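Long-range contact in monovalent Na+/H+ antiporter subunit D (Dietzia sp. DQ12-45-1b, PDB 7D3U), which probably exchanges sodium ions for protons across the cell membrane as one subunit of the multi-subunit Mrp antiporter complex: residues Ala338-Tyr351 with Arg525-Ser538. Residues are numbered along the deposited sequence; the frame is centred on the assembly and turned at random.
Sequences AALFLAIGAIEVRY and RIGLALAAPALALS. With LMT (dodecyl-beta-D-maltoside), chain H.
One face of the Y351 ring carries the R525 side chain, whose CD stands 4.0 Å from the ring centroid and 19° off its normal, a CH-pi contact; ring and guanidinium planes differ by 14°, so the flat groups overlap nearly parallel, offset toward their rims. I526 CD1 meets the ring edge, 4.1 Å from Y351 CE1. Extended from CG to NE, R525 brings its guanidinium over the CD2-CE2 side of the ring; at the guanidinium edge NH1 appears to donate to R350 O, a bond left doubtful by the uncertain position of that oxygen. The R350 chain, bent at chi2, lays its own guanidinium against L530 CD1, which touches one face.

Beyond this polar end helices 338-350 and 528-538 run nearly antiparallel, at 160°, and their axes approach to 8.1 Å. Small side chains are consistent with that closeness: A339 CA lies 4.8 Å from A534 CA, A339 CB 3.6 Å from L537 CB, and A534 CB 3.6 Å from L342 CB, while A346 faces L530. On 528-538, A532 and P533 also touch the detergent chain. Buried apolar faces thus join helix 528-546 to the antiporter-family bundle, while E366, bonded to Y351 OH and I526 N, probably fixes the ring against which R525 lies.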
loop_
_atom_site.group_PDB
_atom_site.type_symbol
_atom_site.label_atom_id
_atom_site.label_comp_id
_atom_site.label_asym_id
_atom_site.label_seq_id
_atom_site.Cartn_x
_atom_site.Cartn_y
_atom_site.Cartn_z
ATOM N N ALA A 338 -0.765 -8.534 9.048
ATOM C CA ALA A 338 -0.249 -9.753 8.439
ATOM C C ALA A 338 -1.067 -10.960 8.877
ATOM O O ALA A 338 -1.500 -11.765 8.047
ATOM C CB ALA A 338 1.225 -9.936 8.792
ATOM N N ALA A 339 -1.306 -11.092 10.184
ATOM C CA ALA A 339 -2.103 -12.201 10.696
ATOM C C ALA A 339 -3.557 -12.125 10.259
ATOM O O ALA A 339 -4.277 -13.121 10.377
ATOM C CB ALA A 339 -2.036 -12.242 12.220
ATOM N N LEU A 340 -4.005 -10.974 9.764
ATOM C CA LEU A 340 -5.384 -10.815 9.327
ATOM C C LEU A 340 -5.544 -11.102 7.841
ATOM O O LEU A 340 -6.568 -11.654 7.424
ATOM C CB LEU A 340 -5.873 -9.401 9.646
ATOM C CG LEU A 340 -7.295 -9.259 10.185
ATOM C CD1 LEU A 340 -7.645 -10.423 11.083
ATOM C CD2 LEU A 340 -7.436 -7.952 10.933
ATOM N N PHE A 341 -4.549 -10.739 7.032
ATOM C CA PHE A 341 -4.563 -11.107 5.624
ATOM C C PHE A 341 -4.220 -12.574 5.414
ATOM O O PHE A 341 -4.482 -13.108 4.332
ATOM C CB PHE A 341 -3.584 -10.236 4.838
ATOM C CG PHE A 341 -4.156 -8.925 4.395
ATOM C CD1 PHE A 341 -5.101 -8.872 3.391
ATOM C CD2 PHE A 341 -3.736 -7.743 4.973
ATOM C CE1 PHE A 341 -5.622 -7.665 2.978
ATOM C CE2 PHE A 341 -4.252 -6.537 4.562
ATOM C CZ PHE A 341 -5.196 -6.496 3.564
ATOM N N LEU A 342 -3.634 -13.229 6.414
ATOM C CA LEU A 342 -3.326 -14.650 6.322
ATOM C C LEU A 342 -4.481 -15.527 6.777
ATOM O O LEU A 342 -4.589 -16.673 6.332
ATOM C CB LEU A 342 -2.085 -14.978 7.155
ATOM C CG LEU A 342 -0.740 -14.479 6.632
ATOM C CD1 LEU A 342 0.370 -14.839 7.601
ATOM C CD2 LEU A 342 -0.462 -15.056 5.268
ATOM N N ALA A 343 -5.340 -15.021 7.661
ATOM C CA ALA A 343 -6.524 -15.770 8.058
ATOM C C ALA A 343 -7.627 -15.632 7.019
ATOM O O ALA A 343 -8.224 -16.628 6.598
ATOM C CB ALA A 343 -7.013 -15.301 9.428
ATOM N N ILE A 344 -7.910 -14.400 6.593
ATOM C CA ILE A 344 -8.872 -14.195 5.517
ATOM C C ILE A 344 -8.307 -14.707 4.198
ATOM O O ILE A 344 -9.054 -15.184 3.336
ATOM C CB ILE A 344 -9.262 -12.708 5.437
ATOM C CG1 ILE A 344 -10.044 -12.305 6.684
ATOM C CG2 ILE A 344 -10.092 -12.428 4.201
ATOM C CD1 ILE A 344 -11.294 -13.119 6.900
ATOM N N GLY A 345 -6.987 -14.645 4.028
ATOM C CA GLY A 345 -6.382 -15.181 2.822
ATOM C C GLY A 345 -6.424 -16.693 2.757
ATOM O O GLY A 345 -6.487 -17.267 1.668
ATOM N N ALA A 346 -6.386 -17.359 3.912
ATOM C CA ALA A 346 -6.499 -18.811 3.931
ATOM C C ALA A 346 -7.907 -19.278 3.600
ATOM O O ALA A 346 -8.087 -20.432 3.204
ATOM C CB ALA A 346 -6.080 -19.360 5.293
ATOM N N ILE A 347 -8.904 -18.410 3.755
ATOM C CA ILE A 347 -10.260 -18.754 3.350
ATOM C C ILE A 347 -10.427 -18.581 1.850
ATOM O O ILE A 347 -11.029 -19.425 1.178
ATOM C CB ILE A 347 -11.272 -17.905 4.137
ATOM C CG1 ILE A 347 -11.236 -18.277 5.615
ATOM C CG2 ILE A 347 -12.667 -18.082 3.575
ATOM C CD1 ILE A 347 -12.082 -17.382 6.473
ATOM N N GLU A 348 -9.892 -17.490 1.297
ATOM C CA GLU A 348 -9.985 -17.252 -0.136
ATOM C C GLU A 348 -9.206 -18.277 -0.949
ATOM O O GLU A 348 -9.432 -18.389 -2.158
ATOM C CB GLU A 348 -9.489 -15.847 -0.468
ATOM C CG GLU A 348 -10.492 -14.755 -0.160
ATOM C CD GLU A 348 -10.158 -13.451 -0.855
ATOM O OE1 GLU A 348 -9.140 -13.407 -1.578
ATOM O OE2 GLU A 348 -10.911 -12.472 -0.679
ATOM N N VAL A 349 -8.297 -19.019 -0.320
ATOM C CA VAL A 349 -7.547 -20.035 -1.047
ATOM C C VAL A 349 -8.357 -21.317 -1.169
ATOM O O VAL A 349 -8.389 -21.946 -2.232
ATOM C CB VAL A 349 -6.190 -20.278 -0.363
ATOM C CG1 VAL A 349 -5.625 -21.629 -0.755
ATOM C CG2 VAL A 349 -5.217 -19.171 -0.718
ATOM N N ARG A 350 -9.039 -21.717 -0.098
ATOM C CA ARG A 350 -9.820 -22.947 -0.117
ATOM C C ARG A 350 -11.276 -22.722 -0.489
ATOM O O ARG A 350 -11.887 -23.601 -1.106
ATOM C CB ARG A 350 -9.751 -23.637 1.247
ATOM C CG ARG A 350 -8.392 -24.215 1.583
ATOM C CD ARG A 350 -7.739 -24.842 0.368
ATOM N NE ARG A 350 -6.545 -25.598 0.729
ATOM C CZ ARG A 350 -5.491 -25.752 -0.063
ATOM N NH1 ARG A 350 -5.480 -25.200 -1.267
ATOM N NH2 ARG A 350 -4.449 -26.456 0.349
ATOM N N TYR A 351 -11.852 -21.578 -0.128
ATOM C CA TYR A 351 -13.256 -21.304 -0.395
ATOM C C TYR A 351 -13.471 -20.288 -1.506
ATOM O O TYR A 351 -14.622 -19.974 -1.823
ATOM C CB TYR A 351 -13.953 -20.822 0.881
ATOM C CG TYR A 351 -14.071 -21.878 1.951
ATOM C CD1 TYR A 351 -13.056 -22.075 2.873
ATOM C CD2 TYR A 351 -15.200 -22.677 2.040
ATOM C CE1 TYR A 351 -13.160 -23.038 3.853
ATOM C CE2 TYR A 351 -15.312 -23.642 3.015
ATOM C CZ TYR A 351 -14.290 -23.819 3.919
ATOM O OH TYR A 351 -14.401 -24.781 4.893
ATOM N N ARG A 525 -11.706 -27.776 5.074
ATOM C CA ARG A 525 -10.895 -27.585 3.878
ATOM C C ARG A 525 -9.504 -27.055 4.195
ATOM O O ARG A 525 -8.517 -27.523 3.618
ATOM C CB ARG A 525 -11.592 -26.623 2.915
ATOM C CG ARG A 525 -12.891 -27.136 2.334
ATOM C CD ARG A 525 -13.289 -26.308 1.130
ATOM N NE ARG A 525 -14.709 -26.432 0.822
ATOM C CZ ARG A 525 -15.315 -25.780 -0.163
ATOM N NH1 ARG A 525 -14.627 -24.953 -0.938
ATOM N NH2 ARG A 525 -16.610 -25.956 -0.374
ATOM N N ILE A 526 -9.406 -26.086 5.101
ATOM C CA ILE A 526 -8.138 -25.432 5.403
ATOM C C ILE A 526 -7.356 -26.320 6.363
ATOM O O ILE A 526 -7.677 -26.400 7.551
ATOM C CB ILE A 526 -8.355 -24.034 5.993
ATOM C CG1 ILE A 526 -9.180 -23.179 5.035
ATOM C CG2 ILE A 526 -7.030 -23.371 6.298
ATOM C CD1 ILE A 526 -9.636 -21.876 5.636
ATOM N N GLY A 527 -6.329 -26.988 5.851
ATOM C CA GLY A 527 -5.488 -27.825 6.673
ATOM C C GLY A 527 -4.662 -27.011 7.655
ATOM O O GLY A 527 -4.829 -25.802 7.825
ATOM N N LEU A 528 -3.739 -27.710 8.315
ATOM C CA LEU A 528 -2.909 -27.058 9.320
ATOM C C LEU A 528 -1.870 -26.149 8.677
ATOM O O LEU A 528 -1.528 -25.098 9.233
ATOM C CB LEU A 528 -2.233 -28.105 10.202
ATOM C CG LEU A 528 -1.348 -27.565 11.325
ATOM C CD1 LEU A 528 -2.119 -26.577 12.184
ATOM C CD2 LEU A 528 -0.801 -28.702 12.169
ATOM N N ALA A 529 -1.365 -26.526 7.501
ATOM C CA ALA A 529 -0.308 -25.753 6.861
ATOM C C ALA A 529 -0.786 -24.390 6.380
ATOM O O ALA A 529 0.040 -23.491 6.193
ATOM C CB ALA A 529 0.278 -26.538 5.688
ATOM N N LEU A 530 -2.089 -24.214 6.175
ATOM C CA LEU A 530 -2.616 -22.934 5.723
ATOM C C LEU A 530 -3.066 -22.044 6.872
ATOM O O LEU A 530 -2.951 -20.817 6.773
ATOM C CB LEU A 530 -3.788 -23.153 4.765
ATOM C CG LEU A 530 -3.445 -23.176 3.279
ATOM C CD1 LEU A 530 -4.704 -23.297 2.445
ATOM C CD2 LEU A 530 -2.673 -21.932 2.902
ATOM N N ALA A 531 -3.576 -22.626 7.952
ATOM C CA ALA A 531 -4.016 -21.861 9.109
ATOM C C ALA A 531 -2.930 -21.697 10.161
ATOM O O ALA A 531 -3.157 -21.006 11.159
ATOM C CB ALA A 531 -5.244 -22.523 9.740
ATOM N N ALA A 532 -1.766 -22.308 9.969
ATOM C CA ALA A 532 -0.672 -22.207 10.926
ATOM C C ALA A 532 0.075 -20.878 10.825
ATOM O O ALA A 532 0.421 -20.304 11.863
ATOM C CB ALA A 532 0.297 -23.379 10.753
ATOM N N PRO A 533 0.375 -20.360 9.626
ATOM C CA PRO A 533 1.003 -19.030 9.570
ATOM C C PRO A 533 0.110 -17.920 10.091
ATOM O O PRO A 533 0.616 -16.952 10.667
ATOM C CB PRO A 533 1.315 -18.850 8.078
ATOM C CG PRO A 533 0.422 -19.802 7.385
ATOM C CD PRO A 533 0.341 -20.978 8.289
ATOM N N ALA A 534 -1.205 -18.027 9.906
ATOM C CA ALA A 534 -2.117 -17.037 10.459
ATOM C C ALA A 534 -2.308 -17.196 11.958
ATOM O O ALA A 534 -2.717 -16.239 12.622
ATOM C CB ALA A 534 -3.475 -17.117 9.761
ATOM N N LEU A 535 -2.025 -18.377 12.505
ATOM C CA LEU A 535 -2.154 -18.606 13.937
ATOM C C LEU A 535 -0.887 -18.232 14.693
ATOM O O LEU A 535 -0.965 -17.725 15.817
ATOM C CB LEU A 535 -2.506 -20.070 14.207
ATOM C CG LEU A 535 -2.920 -20.404 15.639
ATOM C CD1 LEU A 535 -4.421 -20.266 15.800
ATOM C CD2 LEU A 535 -2.462 -21.799 16.018
ATOM N N ALA A 536 0.281 -18.482 14.098
ATOM C CA ALA A 536 1.537 -18.095 14.731
ATOM C C ALA A 536 1.580 -16.594 14.976
ATOM O O ALA A 536 1.881 -16.142 16.086
ATOM C CB ALA A 536 2.719 -18.536 13.868
ATOM N N LEU A 537 1.271 -15.802 13.950
ATOM C CA LEU A 537 1.195 -14.358 14.114
ATOM C C LEU A 537 -0.011 -13.918 14.927
ATOM O O LEU A 537 -0.152 -12.719 15.191
ATOM C CB LEU A 537 1.173 -13.675 12.748
ATOM C CG LEU A 537 2.458 -13.765 11.931
ATOM C CD1 LEU A 537 2.351 -12.895 10.697
ATOM C CD2 LEU A 537 3.647 -13.355 12.776
ATOM N N SER A 538 -0.882 -14.843 15.326
ATOM C CA SER A 538 -2.021 -14.522 16.171
ATOM C C SER A 538 -1.762 -14.803 17.643
ATOM O O SER A 538 -2.540 -14.350 18.488
ATOM C CB SER A 538 -3.258 -15.300 15.719
ATOM O OG SER A 538 -4.358 -15.026 16.567
HETATM C C1 LMT H . 0.597 -30.790 6.815
HETATM C C2 LMT H . 1.866 -30.217 7.368
HETATM C C3 LMT H . 1.726 -29.327 8.558
HETATM C C4 LMT H . 3.026 -28.587 8.730
HETATM C C5 LMT H . 2.822 -27.359 9.553
HETATM C C6 LMT H . 3.908 -26.361 9.336
HETATM C C7 LMT H . 3.445 -24.996 9.746
HETATM C C8 LMT H . 4.256 -23.980 9.019
HETATM C C9 LMT H . 3.838 -22.568 9.258
HETATM C C10 LMT H . 4.918 -21.912 10.070
HETATM C C11 LMT H . 4.566 -20.499 10.408
HETATM C C12 LMT H . 5.766 -19.709 10.810
#